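Local atomic coordinates of acetyltransferase, GNAT family (Colwellia psychrerythraea, PDB entry 3IWG), a protein that probably transfers acyl groups, such as acetyl from acetyl-CoA, as a member of the GNAT acyltransferase family. Residues 21-26 with 34-39; 77-82 with 110-115; 155-160 with 192-197; 242-247 with 255-260. All coordinates share one frame; numbering follows the deposited sequence.

Contact 1 (21-26 with 34-39); sequences KAYFDS and MWHFGF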
loop_
_atom_site.group_PDB
_atom_site.type_symbol
_atom_site.label_atom_id
_atom_site.label_comp_id
_atom_site.label_asym_id
_atom_site.label_seq_id
_atom_site.Cartn_x
_atom_site.Cartn_y
_atom_site.Cartn_z
ATOM N N LYS A 21 -19.235 8.325 -12.903
ATOM C CA LYS A 21 -20.318 8.426 -11.931
ATOM C C LYS A 21 -21.651 7.931 -12.516
ATOM O O LYS A 21 -22.443 7.253 -11.829
ATOM C CB LYS A 21 -20.429 9.859 -11.358
ATOM C CG LYS A 21 -21.539 10.026 -10.285
ATOM C CD LYS A 21 -21.604 11.463 -9.694
ATOM C CE LYS A 21 -22.748 11.633 -8.605
ATOM N NZ LYS A 21 -24.040 10.844 -8.871
ATOM N N ALA A 22 -21.896 8.207 -13.784
ATOM C CA ALA A 22 -23.116 7.707 -14.406
ATOM C C ALA A 22 -23.022 6.206 -14.580
ATOM O O ALA A 22 -24.005 5.484 -14.351
ATOM C CB ALA A 22 -23.361 8.382 -15.719
ATOM N N TYR A 23 -21.835 5.718 -14.958
ATOM C CA TYR A 23 -21.617 4.267 -15.074
ATOM C C TYR A 23 -22.041 3.552 -13.793
ATOM O O TYR A 23 -22.895 2.699 -13.828
ATOM C CB TYR A 23 -20.171 3.980 -15.415
ATOM C CG TYR A 23 -19.845 2.515 -15.519
ATOM C CD1 TYR A 23 -20.342 1.748 -16.555
ATOM C CD2 TYR A 23 -19.021 1.913 -14.611
ATOM C CE1 TYR A 23 -20.039 0.404 -16.670
ATOM C CE2 TYR A 23 -18.687 0.573 -14.716
ATOM C CZ TYR A 23 -19.227 -0.182 -15.736
ATOM O OH TYR A 23 -18.912 -1.496 -15.849
ATOM N N PHE A 24 -21.543 4.031 -12.662
ATOM C CA PHE A 24 -21.827 3.441 -11.362
ATOM C C PHE A 24 -23.282 3.620 -10.909
ATOM O O PHE A 24 -23.881 2.667 -10.386
ATOM C CB PHE A 24 -20.844 3.959 -10.312
ATOM C CG PHE A 24 -19.410 3.438 -10.533
ATOM C CD1 PHE A 24 -19.128 2.078 -10.472
ATOM C CD2 PHE A 24 -18.364 4.296 -10.818
ATOM C CE1 PHE A 24 -17.827 1.597 -10.690
ATOM C CE2 PHE A 24 -17.085 3.822 -11.050
ATOM C CZ PHE A 24 -16.822 2.465 -10.989
ATOM N N ASP A 25 -23.833 4.815 -11.112
ATOM C CA ASP A 25 -25.251 5.043 -10.844
ATOM C C ASP A 25 -26.173 4.035 -11.571
ATOM O O ASP A 25 -27.154 3.578 -10.987
ATOM C CB ASP A 25 -25.675 6.469 -11.238
ATOM C CG ASP A 25 -25.226 7.511 -10.231
ATOM O OD1 ASP A 25 -24.725 7.093 -9.163
ATOM O OD2 ASP A 25 -25.364 8.741 -10.494
ATOM N N SER A 26 -25.800 3.658 -12.797
ATOM C CA SER A 26 -26.569 2.743 -13.597
ATOM C C SER A 26 -26.535 1.317 -13.030
ATOM O O SER A 26 -27.390 0.564 -13.386
ATOM C CB SER A 26 -26.046 2.719 -15.056
ATOM O OG SER A 26 -24.816 1.928 -15.185
HETATM N N MSE A 34 -12.696 -4.438 -5.347
HETATM C CA MSE A 34 -11.341 -4.747 -5.842
HETATM C C MSE A 34 -11.377 -4.618 -7.348
HETATM O O MSE A 34 -10.493 -4.007 -7.916
HETATM C CB MSE A 34 -10.825 -6.138 -5.419
HETATM C CG MSE A 34 -9.435 -6.133 -4.756
HETATM SE SE MSE A 34 -7.974 -4.906 -5.433
HETATM C CE MSE A 34 -7.709 -3.882 -3.781
ATOM N N TRP A 35 -12.426 -5.128 -7.985
ATOM C CA TRP A 35 -12.547 -4.981 -9.441
ATOM C C TRP A 35 -12.621 -3.525 -9.900
ATOM O O TRP A 35 -11.849 -3.111 -10.777
ATOM C CB TRP A 35 -13.732 -5.753 -9.967
ATOM C CG TRP A 35 -13.427 -7.135 -10.039
ATOM C CD1 TRP A 35 -13.574 -8.041 -9.061
ATOM C CD2 TRP A 35 -12.809 -7.798 -11.124
ATOM N NE1 TRP A 35 -13.127 -9.280 -9.480
ATOM C CE2 TRP A 35 -12.646 -9.157 -10.747
ATOM C CE3 TRP A 35 -12.388 -7.387 -12.392
ATOM C CZ2 TRP A 35 -12.068 -10.115 -11.581
ATOM C CZ3 TRP A 35 -11.812 -8.345 -13.237
ATOM C CH2 TRP A 35 -11.666 -9.710 -12.819
ATOM N N HIS A 36 -13.488 -2.742 -9.282
ATOM C CA HIS A 36 -13.808 -1.420 -9.840
ATOM C C HIS A 36 -13.069 -0.267 -9.241
ATOM O O HIS A 36 -12.929 0.735 -9.911
ATOM C CB HIS A 36 -15.304 -1.163 -9.841
ATOM C CG HIS A 36 -15.990 -1.951 -10.897
ATOM N ND1 HIS A 36 -16.516 -3.205 -10.659
ATOM C CD2 HIS A 36 -16.066 -1.758 -12.235
ATOM C CE1 HIS A 36 -16.910 -3.733 -11.802
ATOM N NE2 HIS A 36 -16.658 -2.872 -12.771
ATOM N N PHE A 37 -12.554 -0.406 -8.014
ATOM C CA PHE A 37 -11.704 0.635 -7.451
ATOM C C PHE A 37 -10.246 0.267 -7.231
ATOM O O PHE A 37 -9.449 1.126 -6.896
ATOM C CB PHE A 37 -12.341 1.153 -6.176
ATOM C CG PHE A 37 -13.752 1.486 -6.377
ATOM C CD1 PHE A 37 -14.088 2.566 -7.190
ATOM C CD2 PHE A 37 -14.751 0.675 -5.891
ATOM C CE1 PHE A 37 -15.401 2.868 -7.461
ATOM C CE2 PHE A 37 -16.103 0.987 -6.160
ATOM C CZ PHE A 37 -16.412 2.079 -6.951
ATOM N N GLY A 38 -9.906 -0.997 -7.448
ATOM C CA GLY A 38 -8.520 -1.463 -7.400
ATOM C C GLY A 38 -8.065 -1.623 -8.826
ATOM O O GLY A 38 -7.257 -0.816 -9.275
ATOM N N PHE A 39 -8.608 -2.630 -9.541
ATOM C CA PHE A 39 -8.166 -2.951 -10.922
ATOM C C PHE A 39 -8.538 -1.933 -11.978
ATOM O O PHE A 39 -7.695 -1.559 -12.749
ATOM C CB PHE A 39 -8.659 -4.342 -11.441
ATOM C CG PHE A 39 -8.282 -5.521 -10.566
ATOM C CD1 PHE A 39 -7.041 -5.599 -9.951
ATOM C CD2 PHE A 39 -9.180 -6.595 -10.398
ATOM C CE1 PHE A 39 -6.707 -6.700 -9.120
ATOM C CE2 PHE A 39 -8.844 -7.723 -9.569
ATOM C CZ PHE A 39 -7.612 -7.754 -8.934
#
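H36 and F37, which touch F24 across the contact, are carried by a wide pi-type turn anchored at M34 O. That carbonyl oxygen takes two backbone N-H groups: F39 N donates to M34 O at 2.8 Å, and G38 N adds a weak bond. The setting is the helix pair that follows the first strand of a GNAT fold, here helices 17-26 and 33-39. Their segments run nearly antiparallel, with N-to-C directions 166° apart, but the axes approach no closer than 13.4 Å, so long aromatic side chains have to span the interval. F24 does most of this, leaning back beside its own backbone N (chi1 -69°) and reaching out with CE1 and CZ. Its ring is layered between two aromatic neighbours: Y23 CD2 sits 4.0 Å above the centre of one face, while F37 CZ lies over the opposite face, offset toward the rim. The F24 and F37 planes are inclined at 33°, an oblique pairing rather than a true stack. H36 comes to the F24 ring from the edge, near its plane, through its methylene. Y203, from a loop, stacks with F24 and also touches F37, and Q68 of strand 65-71 meets F24 and H36. The nearest approaches within this aromatic cluster are equal: F24 CZ to F37 CE1 is 3.8 Å, and F24 CE1 to H36 CB is also 3.8 Å.

Contact 2 (77-82 with 110-115); sequences LCSQEL and QALCLD
L112 of helix 107-116, whose CB faces helix 76-87, divides its two methyls between consecutive residues there. CD1 goes to the serine: L112 CD1 lies 3.7 Å from S79 OG. CD2 goes to the glutamine stem, with L112 CD2 4.0 Å from Q80 CG and 4.2 Å from Q80 CA. The glutamine stem lies nearly perpendicular to the leucine, and CD2 meets its CG and CA, not the amide. Q80 is extended beyond CG (chi2 -178°), which takes the amide beyond contact with the leucine. At the rim, Q80 NE2 and D115 OD2 are 4.4 Å apart, too far for a bond, and this amide finds its partner elsewhere: Q80 OE1 is hydrogen-bonded to Q76, one turn earlier on the same helix. The next shell orients the serine hydroxyl. S79 OG is hydrogen-bonded to Y69 OH of strand 65-71, and Y69 also touches L112, so the hydroxyl that the methyl packs against is already satisfied. The two segments cross at -48°, with axes 10.6 Å apart at closest approach, and their nearest CA pair, Q80 and L112, is 6.8 Å apart. This is the pairing of the third and fourth helices expected in a GNAT fold. Helix 76-87 rests on strand 65-71 through S79 and L82, and helix 107-116 rests on strands 99-103 and 262-273 through C113.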
loop_
_atom_site.group_PDB
_atom_site.type_symbol
_atom_site.label_atom_id
_atom_site.label_comp_id
_atom_site.label_asym_id
_atom_site.label_seq_id
_atom_site.Cartn_x
_atom_site.Cartn_y
_atom_site.Cartn_z
ATOM N N LEU A 77 -27.693 2.420 -30.951
ATOM C CA LEU A 77 -27.344 1.740 -32.236
ATOM C C LEU A 77 -25.864 1.829 -32.544
ATOM O O LEU A 77 -25.181 0.835 -32.840
ATOM C CB LEU A 77 -28.137 2.303 -33.407
ATOM C CG LEU A 77 -29.124 1.354 -34.100
ATOM C CD1 LEU A 77 -29.818 2.093 -35.245
ATOM C CD2 LEU A 77 -28.432 0.058 -34.590
ATOM N N CYS A 78 -25.366 3.049 -32.447
ATOM C CA CYS A 78 -23.946 3.257 -32.551
ATOM C C CYS A 78 -23.211 2.429 -31.476
ATOM O O CYS A 78 -22.140 1.905 -31.750
ATOM C CB CYS A 78 -23.640 4.755 -32.538
ATOM S SG CYS A 78 -24.488 5.590 -33.920
ATOM N N SER A 79 -23.820 2.232 -30.307
ATOM C CA SER A 79 -23.155 1.507 -29.222
ATOM C C SER A 79 -22.804 0.067 -29.626
ATOM O O SER A 79 -21.696 -0.430 -29.336
ATOM C CB SER A 79 -23.998 1.520 -27.930
ATOM O OG SER A 79 -23.247 1.078 -26.814
ATOM N N GLN A 80 -23.745 -0.577 -30.307
ATOM C CA GLN A 80 -23.580 -1.927 -30.785
ATOM C C GLN A 80 -22.524 -1.987 -31.868
ATOM O O GLN A 80 -21.697 -2.898 -31.871
ATOM C CB GLN A 80 -24.926 -2.468 -31.315
ATOM C CG GLN A 80 -26.047 -2.472 -30.264
ATOM C CD GLN A 80 -27.371 -3.060 -30.754
ATOM O OE1 GLN A 80 -28.427 -2.499 -30.477
ATOM N NE2 GLN A 80 -27.323 -4.198 -31.465
ATOM N N GLU A 81 -22.583 -1.041 -32.805
ATOM C CA GLU A 81 -21.589 -0.920 -33.883
ATOM C C GLU A 81 -20.232 -0.807 -33.218
ATOM O O GLU A 81 -19.300 -1.546 -33.538
ATOM C CB GLU A 81 -21.818 0.346 -34.744
ATOM C CG GLU A 81 -22.913 0.297 -35.804
ATOM C CD GLU A 81 -22.948 1.572 -36.720
ATOM O OE1 GLU A 81 -22.508 1.488 -37.891
ATOM O OE2 GLU A 81 -23.419 2.658 -36.289
ATOM N N LEU A 82 -20.143 0.100 -32.254
ATOM C CA LEU A 82 -18.888 0.343 -31.510
ATOM C C LEU A 82 -18.319 -0.902 -30.811
ATOM O O LEU A 82 -17.217 -1.370 -31.108
ATOM C CB LEU A 82 -19.087 1.479 -30.501
ATOM C CG LEU A 82 -17.832 1.867 -29.698
ATOM C CD1 LEU A 82 -16.624 2.184 -30.620
ATOM C CD2 LEU A 82 -18.133 3.018 -28.754
ATOM N N GLN A 110 -23.077 -5.739 -20.193
ATOM C CA GLN A 110 -23.312 -7.206 -20.282
ATOM C C GLN A 110 -23.992 -7.597 -21.596
ATOM O O GLN A 110 -23.603 -8.586 -22.250
ATOM C CB GLN A 110 -24.167 -7.700 -19.102
ATOM C CG GLN A 110 -24.496 -9.171 -19.152
ATOM C CD GLN A 110 -25.394 -9.653 -18.001
ATOM O OE1 GLN A 110 -24.975 -10.503 -17.206
ATOM N NE2 GLN A 110 -26.605 -9.105 -17.896
ATOM N N ALA A 111 -25.004 -6.821 -21.981
ATOM C CA ALA A 111 -25.751 -7.152 -23.168
ATOM C C ALA A 111 -24.803 -7.296 -24.313
ATOM O O ALA A 111 -24.890 -8.253 -25.095
ATOM C CB ALA A 111 -26.799 -6.079 -23.486
ATOM N N LEU A 112 -23.877 -6.343 -24.402
ATOM C CA LEU A 112 -23.031 -6.260 -25.574
ATOM C C LEU A 112 -22.055 -7.382 -25.561
ATOM O O LEU A 112 -21.725 -7.906 -26.617
ATOM C CB LEU A 112 -22.339 -4.895 -25.661
ATOM C CG LEU A 112 -23.355 -3.756 -25.775
ATOM C CD1 LEU A 112 -22.719 -2.333 -25.608
ATOM C CD2 LEU A 112 -24.055 -3.885 -27.116
ATOM N N CYS A 113 -21.612 -7.779 -24.374
ATOM C CA CYS A 113 -20.731 -8.934 -24.252
ATOM C C CYS A 113 -21.432 -10.193 -24.706
ATOM O O CYS A 113 -20.884 -10.976 -25.486
ATOM C CB CYS A 113 -20.256 -9.132 -22.814
ATOM S SG CYS A 113 -19.134 -7.801 -22.128
ATOM N N LEU A 114 -22.653 -10.387 -24.215
ATOM C CA LEU A 114 -23.498 -11.509 -24.641
ATOM C C LEU A 114 -23.536 -11.587 -26.153
ATOM O O LEU A 114 -23.231 -12.632 -26.683
ATOM C CB LEU A 114 -24.915 -11.413 -24.053
ATOM C CG LEU A 114 -24.934 -11.741 -22.560
ATOM C CD1 LEU A 114 -26.227 -11.344 -21.877
ATOM C CD2 LEU A 114 -24.616 -13.221 -22.358
ATOM N N ASP A 115 -23.827 -10.461 -26.821
ATOM C CA ASP A 115 -23.953 -10.389 -28.288
ATOM C C ASP A 115 -22.693 -10.819 -28.993
ATOM O O ASP A 115 -22.728 -11.446 -30.039
ATOM C CB ASP A 115 -24.244 -8.930 -28.765
ATOM C CG ASP A 115 -25.683 -8.434 -28.428
ATOM O OD1 ASP A 115 -26.537 -9.278 -28.069
ATOM O OD2 ASP A 115 -25.968 -7.207 -28.544
#

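Contact 3 (155-160 with 192-197); sequences VTFAAA and LAAGEC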
loop_
_atom_site.group_PDB
_atom_site.type_symbol
_atom_site.label_atom_id
_atom_site.label_comp_id
_atom_site.label_asym_id
_atom_site.label_seq_id
_atom_site.Cartn_x
_atom_site.Cartn_y
_atom_site.Cartn_z
ATOM N N VAL A 155 0.607 -9.480 8.009
ATOM C CA VAL A 155 1.278 -9.707 6.705
ATOM C C VAL A 155 1.775 -11.135 6.608
ATOM O O VAL A 155 1.496 -11.848 5.633
ATOM C CB VAL A 155 2.430 -8.685 6.474
ATOM C CG1 VAL A 155 3.440 -9.169 5.418
ATOM C CG2 VAL A 155 1.824 -7.275 6.114
ATOM N N THR A 156 2.455 -11.572 7.648
ATOM C CA THR A 156 2.870 -12.955 7.735
ATOM C C THR A 156 1.685 -13.924 7.673
ATOM O O THR A 156 1.717 -14.925 6.945
ATOM C CB THR A 156 3.584 -13.178 9.063
ATOM O OG1 THR A 156 4.730 -12.332 9.104
ATOM C CG2 THR A 156 3.993 -14.618 9.209
ATOM N N PHE A 157 0.639 -13.631 8.441
ATOM C CA PHE A 157 -0.568 -14.462 8.380
ATOM C C PHE A 157 -1.151 -14.561 6.927
ATOM O O PHE A 157 -1.390 -15.655 6.404
ATOM C CB PHE A 157 -1.605 -13.930 9.385
ATOM C CG PHE A 157 -2.878 -14.704 9.392
ATOM C CD1 PHE A 157 -3.969 -14.240 8.698
ATOM C CD2 PHE A 157 -2.964 -15.919 10.079
ATOM C CE1 PHE A 157 -5.136 -14.939 8.685
ATOM C CE2 PHE A 157 -4.122 -16.621 10.082
ATOM C CZ PHE A 157 -5.222 -16.147 9.366
ATOM N N ALA A 158 -1.303 -13.424 6.244
ATOM C CA ALA A 158 -1.862 -13.468 4.913
ATOM C C ALA A 158 -0.899 -14.111 3.931
ATOM O O ALA A 158 -1.330 -14.891 3.080
ATOM C CB ALA A 158 -2.264 -12.085 4.438
ATOM N N ALA A 159 0.393 -13.807 4.034
ATOM C CA ALA A 159 1.359 -14.364 3.092
ATOM C C ALA A 159 1.331 -15.897 3.179
ATOM O O ALA A 159 1.277 -16.592 2.145
ATOM C CB ALA A 159 2.806 -13.832 3.378
ATOM N N ALA A 160 1.350 -16.412 4.409
ATOM C CA ALA A 160 1.309 -17.855 4.652
ATOM C C ALA A 160 0.002 -18.474 4.169
ATOM O O ALA A 160 -0.001 -19.600 3.684
ATOM C CB ALA A 160 1.527 -18.157 6.154
ATOM N N LEU A 192 -6.209 -16.394 14.407
ATOM C CA LEU A 192 -7.040 -17.436 13.832
ATOM C C LEU A 192 -7.672 -16.961 12.515
ATOM O O LEU A 192 -7.977 -17.776 11.646
ATOM C CB LEU A 192 -8.109 -17.874 14.812
ATOM C CG LEU A 192 -7.598 -18.591 16.057
ATOM C CD1 LEU A 192 -8.726 -18.982 16.983
ATOM C CD2 LEU A 192 -6.755 -19.816 15.683
ATOM N N ALA A 193 -7.868 -15.657 12.360
ATOM C CA ALA A 193 -8.426 -15.140 11.131
ATOM C C ALA A 193 -8.206 -13.653 11.047
ATOM O O ALA A 193 -8.037 -13.016 12.064
ATOM C CB ALA A 193 -9.934 -15.433 11.063
ATOM N N ALA A 194 -8.313 -13.109 9.835
ATOM C CA ALA A 194 -8.218 -11.663 9.594
ATOM C C ALA A 194 -9.477 -11.242 8.883
ATOM O O ALA A 194 -9.861 -11.905 7.934
ATOM C CB ALA A 194 -7.023 -11.358 8.676
ATOM N N GLY A 195 -10.075 -10.125 9.270
ATOM C CA GLY A 195 -11.278 -9.650 8.620
ATOM C C GLY A 195 -11.106 -8.224 8.166
ATOM O O GLY A 195 -10.437 -7.427 8.845
ATOM N N GLU A 196 -11.745 -7.903 7.043
ATOM C CA GLU A 196 -11.759 -6.569 6.443
ATOM C C GLU A 196 -13.200 -6.052 6.295
ATOM O O GLU A 196 -14.065 -6.768 5.809
ATOM C CB GLU A 196 -11.113 -6.605 5.063
ATOM C CG GLU A 196 -9.744 -7.246 5.078
ATOM C CD GLU A 196 -8.995 -7.224 3.723
ATOM O OE1 GLU A 196 -9.471 -6.613 2.734
ATOM O OE2 GLU A 196 -7.903 -7.827 3.658
ATOM N N CYS A 197 -13.442 -4.828 6.744
ATOM C CA CYS A 197 -14.698 -4.163 6.591
ATOM C C CYS A 197 -14.414 -2.815 5.913
ATOM O O CYS A 197 -14.168 -1.815 6.596
ATOM C CB CYS A 197 -15.311 -3.947 7.964
ATOM S SG CYS A 197 -16.945 -3.165 7.970
#
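F157 presses the far end of its ring against the backbone of 192-194, and this one side chain makes the whole helix-side half of the contact. The tight part lies at CE1 and CZ: F157 CZ is 3.8 Å from A193 CA, and F157 CE1 is equally near A194 N. F157 CZ also lies 3.9 Å from L192 O. The ring meets all three atoms obliquely. CG stands anti to the backbone N (chi1 180°), which extends the ring from helix 151-162 to the strand. Among side chains, A194 alone answers, its CB 4.0 Å from F157 CE1. The other side is looser: L192 and A193 turn their CB atoms away, and A193 touches I223 and V227 of helix 223-237, while T156 and A160 of the helix are exposed. The chain turns a corner at L192, and L192 and A193 together face Y185 as a classic beta bulge, beside which the ring lies. Replacing F157 with an alanine would probably open a gap over the bulge and leave A194 CB and I213 without their aromatic cover. With only alanines A193 and A194 and the carbonyl of L192 at the ring, the contact is purely van der Waals, a ring against a peptide backbone.

Contact 4 (242-247 with 255-260); sequences SICSTE and KAIAHA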
loop_
_atom_site.group_PDB
_atom_site.type_symbol
_atom_site.label_atom_id
_atom_site.label_comp_id
_atom_site.label_asym_id
_atom_site.label_seq_id
_atom_site.Cartn_x
_atom_site.Cartn_y
_atom_site.Cartn_z
ATOM N N SER A 242 -23.897 -4.532 4.144
ATOM C CA SER A 242 -22.739 -5.332 3.824
ATOM C C SER A 242 -22.915 -6.080 2.513
ATOM O O SER A 242 -23.986 -6.638 2.241
ATOM C CB SER A 242 -22.482 -6.323 4.947
ATOM O OG SER A 242 -22.070 -5.673 6.124
ATOM N N ILE A 243 -21.843 -6.103 1.738
ATOM C CA ILE A 243 -21.703 -6.889 0.555
ATOM C C ILE A 243 -20.374 -7.682 0.611
ATOM O O ILE A 243 -19.506 -7.406 1.437
ATOM C CB ILE A 243 -21.754 -6.010 -0.713
ATOM C CG1 ILE A 243 -20.578 -5.053 -0.804
ATOM C CG2 ILE A 243 -23.008 -5.154 -0.714
ATOM C CD1 ILE A 243 -20.585 -4.121 -2.064
ATOM N N CYS A 244 -20.255 -8.730 -0.204
ATOM C CA CYS A 244 -18.974 -9.338 -0.405
ATOM C C CYS A 244 -18.958 -10.126 -1.679
ATOM O O CYS A 244 -20.002 -10.328 -2.293
ATOM C CB CYS A 244 -18.567 -10.221 0.798
ATOM S SG CYS A 244 -19.599 -11.565 1.090
ATOM N N SER A 245 -17.762 -10.569 -2.075
ATOM C CA SER A 245 -17.647 -11.473 -3.218
ATOM C C SER A 245 -16.651 -12.577 -2.997
ATOM O O SER A 245 -15.838 -12.491 -2.126
ATOM C CB SER A 245 -17.271 -10.718 -4.470
ATOM O OG SER A 245 -16.006 -10.153 -4.314
ATOM N N THR A 246 -16.751 -13.644 -3.769
ATOM C CA THR A 246 -15.724 -14.658 -3.760
ATOM C C THR A 246 -15.668 -15.348 -5.099
ATOM O O THR A 246 -16.563 -15.184 -5.896
ATOM C CB THR A 246 -15.959 -15.661 -2.642
ATOM O OG1 THR A 246 -14.789 -16.464 -2.517
ATOM C CG2 THR A 246 -17.184 -16.540 -2.905
ATOM N N GLU A 247 -14.624 -16.132 -5.316
ATOM C CA GLU A 247 -14.408 -16.815 -6.580
ATOM C C GLU A 247 -15.381 -17.984 -6.725
ATOM O O GLU A 247 -15.789 -18.596 -5.721
ATOM C CB GLU A 247 -12.977 -17.350 -6.714
ATOM C CG GLU A 247 -11.848 -16.339 -6.574
ATOM C CD GLU A 247 -11.555 -15.900 -5.088
ATOM O OE1 GLU A 247 -11.937 -16.591 -4.095
ATOM O OE2 GLU A 247 -10.972 -14.809 -4.932
ATOM N N LYS A 255 -20.090 -21.225 1.086
ATOM C CA LYS A 255 -20.834 -21.853 2.158
ATOM C C LYS A 255 -20.868 -20.874 3.357
ATOM O O LYS A 255 -21.935 -20.597 3.844
ATOM C CB LYS A 255 -20.194 -23.231 2.493
ATOM C CG LYS A 255 -20.939 -24.138 3.455
ATOM C CD LYS A 255 -19.999 -25.293 4.019
ATOM C CE LYS A 255 -20.743 -26.626 4.306
ATOM N NZ LYS A 255 -21.544 -26.742 5.603
ATOM N N ALA A 256 -19.733 -20.317 3.792
ATOM C CA ALA A 256 -19.725 -19.435 4.987
ATOM C C ALA A 256 -20.532 -18.142 4.721
ATOM O O ALA A 256 -21.257 -17.621 5.577
ATOM C CB ALA A 256 -18.284 -19.056 5.373
ATOM N N ILE A 257 -20.405 -17.641 3.509
ATOM C CA ILE A 257 -21.077 -16.406 3.166
ATOM C C ILE A 257 -22.572 -16.616 3.252
ATOM O O ILE A 257 -23.265 -15.803 3.836
ATOM C CB ILE A 257 -20.656 -15.906 1.826
ATOM C CG1 ILE A 257 -19.208 -15.426 1.919
ATOM C CG2 ILE A 257 -21.533 -14.773 1.371
ATOM C CD1 ILE A 257 -18.570 -15.098 0.589
ATOM N N ALA A 258 -23.054 -17.750 2.758
ATOM C CA ALA A 258 -24.495 -17.950 2.679
ATOM C C ALA A 258 -24.990 -18.287 4.089
ATOM O O ALA A 258 -26.095 -17.918 4.450
ATOM C CB ALA A 258 -24.830 -19.022 1.701
ATOM N N HIS A 259 -24.157 -18.945 4.903
ATOM C CA HIS A 259 -24.531 -19.185 6.295
ATOM C C HIS A 259 -24.558 -17.895 7.107
ATOM O O HIS A 259 -25.287 -17.796 8.081
ATOM C CB HIS A 259 -23.567 -20.142 6.989
ATOM C CG HIS A 259 -23.624 -21.550 6.489
ATOM N ND1 HIS A 259 -24.751 -22.087 5.890
ATOM C CD2 HIS A 259 -22.712 -22.553 6.560
ATOM C CE1 HIS A 259 -24.515 -23.351 5.581
ATOM N NE2 HIS A 259 -23.285 -23.655 5.973
ATOM N N ALA A 260 -23.758 -16.906 6.717
ATOM C CA ALA A 260 -23.721 -15.644 7.446
ATOM C C ALA A 260 -24.907 -14.745 7.050
ATOM O O ALA A 260 -24.913 -13.571 7.385
ATOM C CB ALA A 260 -22.376 -14.924 7.210
#
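C244 and T246, both directed at helix 251-259, receive I257 between them. At the start of the strand S242 turns instead to T232 and A235 of helix 223-237, and I243 touches Q128 of strand 117-129. C244 makes the closest approach, its SG 3.7 Å from I257 CD1 and 3.8 Å from I257 CG2, so that both methyls of the isoleucine rest on one sulfur. The sulfur is placed between the backbone N and the carbonyl carbon (chi1 63°), a crowded position that nevertheless keeps it over the helix. S245 points the other way, where its OG is hydrogen-bonded to D32. T246 faces the helix again and offers its methyl, T246 CG2 lying 4.0 Å from I257 CD1, the two side chains running alongside one another in opposing senses. Beyond it, E247 O accepts a hydrogen bond from Q254 NE2, tying the strand's end to the same helix. L228, F262 and Y127 also touch I257. Cutting I257 back to an alanine would probably leave C244 SG and T246 CG2 facing a gap and remove the main apolar link between strand and helix. Strand 241-247, parallel to 207-214, followed by helix 251-259 is the fifth-strand and fourth-helix unit of a GNAT fold, here in the second of two such domains.

Contacts 1 and 4 are buried, whereas contacts 2 and 3 are only partly so and lie farther from the chain's centre, on opposite sides of it. Contacts 1 and 2 join helices within the first GNAT range, and strand 65-71 touches side chains of both; contacts 3 and 4 join helix to strand within the second, and helix 223-237 borders both. The chemistry changes accordingly: aromatic rings span widely spaced helices in contact 1, a leucine meets a serine and a glutamine stem in contact 2, a ring lies on backbone in contact 3, and aliphatic and sulfur groups mesh in contact 4. D32 links neighbouring sites, bonding W35 of 34-39 and S245 of 242-247.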